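Local coordinates for 2-oxoglutarate (2OG) and Fe(II)-dependent oxygenase superfamily protein (Arabidopsis thaliana, PDB 6KWA) that probably catalyses the irreversible, 2-oxoglutarate- and iron(II)-dependent oxidation of the auxin indole-3-acetic acid to inactive 2-oxoindole-3-acetic acid, at residues Ile209-Met214 with Gly221-Val226. Numbering follows the deposited sequence.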
# COMPACT_ATOMS: atom_id res chain seq x y z
N ILE A 209 -1.21 -5.81 -3.86
CA ILE A 209 -1.88 -4.58 -4.24
C ILE A 209 -3.24 -4.64 -3.65
O ILE A 209 -3.88 -5.67 -3.72
CB ILE A 209 -2.00 -4.41 -5.76
CG1 ILE A 209 -0.70 -4.77 -6.46
CG2 ILE A 209 -2.44 -3.00 -6.11
CD1 ILE A 209 0.44 -3.91 -6.09
N ASN A 210 -3.73 -3.54 -3.10
CA ASN A 210 -5.12 -3.53 -2.74
C ASN A 210 -5.67 -2.17 -3.00
O ASN A 210 -4.93 -1.18 -3.05
CB ASN A 210 -5.34 -3.92 -1.28
CG ASN A 210 -4.93 -2.83 -0.36
OD1 ASN A 210 -3.78 -2.79 0.06
ND2 ASN A 210 -5.83 -1.89 -0.10
N LEU A 211 -6.98 -2.10 -3.20
CA LEU A 211 -7.61 -0.83 -3.53
C LEU A 211 -8.23 -0.27 -2.25
O LEU A 211 -8.45 -1.02 -1.31
CB LEU A 211 -8.65 -1.04 -4.64
CG LEU A 211 -8.02 -1.31 -6.01
CD1 LEU A 211 -7.47 -2.73 -6.18
CD2 LEU A 211 -9.02 -1.01 -7.09
N GLY A 212 -8.42 1.05 -2.18
CA GLY A 212 -8.98 1.67 -1.00
C GLY A 212 -10.24 2.49 -1.27
O GLY A 212 -10.80 2.48 -2.39
N ASP A 213 -10.69 3.23 -0.26
CA ASP A 213 -11.93 4.01 -0.33
C ASP A 213 -11.99 4.96 -1.54
O ASP A 213 -13.02 5.10 -2.17
CB ASP A 213 -12.12 4.82 0.96
CG ASP A 213 -12.40 3.92 2.20
OD1 ASP A 213 -12.84 2.75 2.05
OD2 ASP A 213 -12.14 4.41 3.33
N MET A 214 -10.87 5.57 -1.88
CA MET A 214 -10.84 6.52 -2.99
C MET A 214 -11.10 5.86 -4.32
O MET A 214 -11.59 6.50 -5.24
CB MET A 214 -9.50 7.22 -3.03
CG MET A 214 -9.52 8.62 -3.57
SD MET A 214 -10.53 9.74 -2.57
CE MET A 214 -10.12 9.26 -0.90
N GLY A 221 -18.40 2.99 -7.22
CA GLY A 221 -18.80 1.74 -6.59
C GLY A 221 -18.29 0.47 -7.25
O GLY A 221 -18.48 -0.62 -6.73
N ARG A 222 -17.58 0.59 -8.36
CA ARG A 222 -17.16 -0.62 -9.08
C ARG A 222 -15.94 -1.29 -8.44
O ARG A 222 -15.90 -2.51 -8.30
CB ARG A 222 -16.93 -0.25 -10.52
CG ARG A 222 -18.24 0.24 -11.09
CD ARG A 222 -18.08 0.88 -12.40
NE ARG A 222 -18.26 -0.12 -13.42
CZ ARG A 222 -19.21 -0.07 -14.33
NH1 ARG A 222 -20.04 0.98 -14.35
NH2 ARG A 222 -19.30 -1.05 -15.22
N LEU A 223 -14.91 -0.51 -8.16
CA LEU A 223 -13.72 -1.06 -7.52
C LEU A 223 -14.01 -1.36 -6.03
O LEU A 223 -14.61 -0.55 -5.32
CB LEU A 223 -12.56 -0.09 -7.69
CG LEU A 223 -12.22 0.16 -9.17
CD1 LEU A 223 -11.22 1.30 -9.35
CD2 LEU A 223 -11.71 -1.12 -9.83
N CYS A 224 -13.61 -2.55 -5.57
CA CYS A 224 -13.76 -2.98 -4.18
C CYS A 224 -12.73 -2.39 -3.21
O CYS A 224 -11.52 -2.64 -3.34
CB CYS A 224 -13.71 -4.50 -4.10
SG CYS A 224 -13.89 -5.09 -2.38
N ASN A 225 -13.16 -1.57 -2.26
CA ASN A 225 -12.20 -1.12 -1.25
C ASN A 225 -12.06 -2.21 -0.19
O ASN A 225 -12.83 -2.27 0.78
CB ASN A 225 -12.63 0.23 -0.64
CG ASN A 225 -14.05 0.20 -0.09
OD1 ASN A 225 -14.88 -0.60 -0.52
ND2 ASN A 225 -14.32 1.06 0.89
N VAL A 226 -11.10 -3.10 -0.37
CA VAL A 226 -11.10 -4.34 0.38
C VAL A 226 -10.89 -4.17 1.89
O VAL A 226 -10.10 -3.32 2.36
CB VAL A 226 -10.05 -5.34 -0.18
CG1 VAL A 226 -8.63 -4.83 0.02
CG2 VAL A 226 -10.27 -6.74 0.43
O HOH W 1 -9.20 -1.22 1.36
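Gly212 and Asn225 mark the nearest backbone approach, with their CA atoms 4.3 Å apart, where the end of strand 207-211 meets the loop that leads into strand 228-231. The end-to-end directions of 210-213 and 223-226 differ by 105°, so the chains cross instead of pairing as strands, and the one direct backbone bond, Val226 N to Leu211 O, is long and bent (135°) and counts as weak. A water bridges the two chains, donating to Leu211 O at 2.8 Å and to Val226 O. Asn210 ND2 gives Leu211 O a further bond, reaching it from well above the carbonyl plane, off the lone pairs; the same ND2 is hydrogen-bonded to Asp171 OD2. Asp171, His169 and His228 hold the magnesium ion, at the metal site of the double-stranded beta-helix (jelly-roll) fold of 2-oxoglutarate oxygenases. The crossing therefore borders that site in the second shell: Asn210 contacts a metal ligand, and Val226 O accepts a hydrogen bond from ND1 of the metal ligand His228. Next to these polar contacts, Val226 CG1 sits 3.7 Å from Asn210 CB, the two side chains meeting at about a right angle. The CD2 methyl of Leu211 packs against the side of Leu223, touching CB, CG and both methyls, nearest to Leu223 CB at 3.7 Å. Past Gly212, the N-cap residue of helix 213-218, Asn225 CB lies against the Gly212 carbonyl group. The amide of Asn225, its CG lying between the backbone N and the carbonyl carbon (chi1 54°), is steeply inclined to the Asp213 carboxylate. Asn225 ND2 donates to Asp213 OD1 nearly along the C-O axis and within its own amide plane; the modelled 2.5 Å is improbably short, its exact length doubtful. Thr170 OG1 is a second hydrogen-bonding partner of Asp213 OD1.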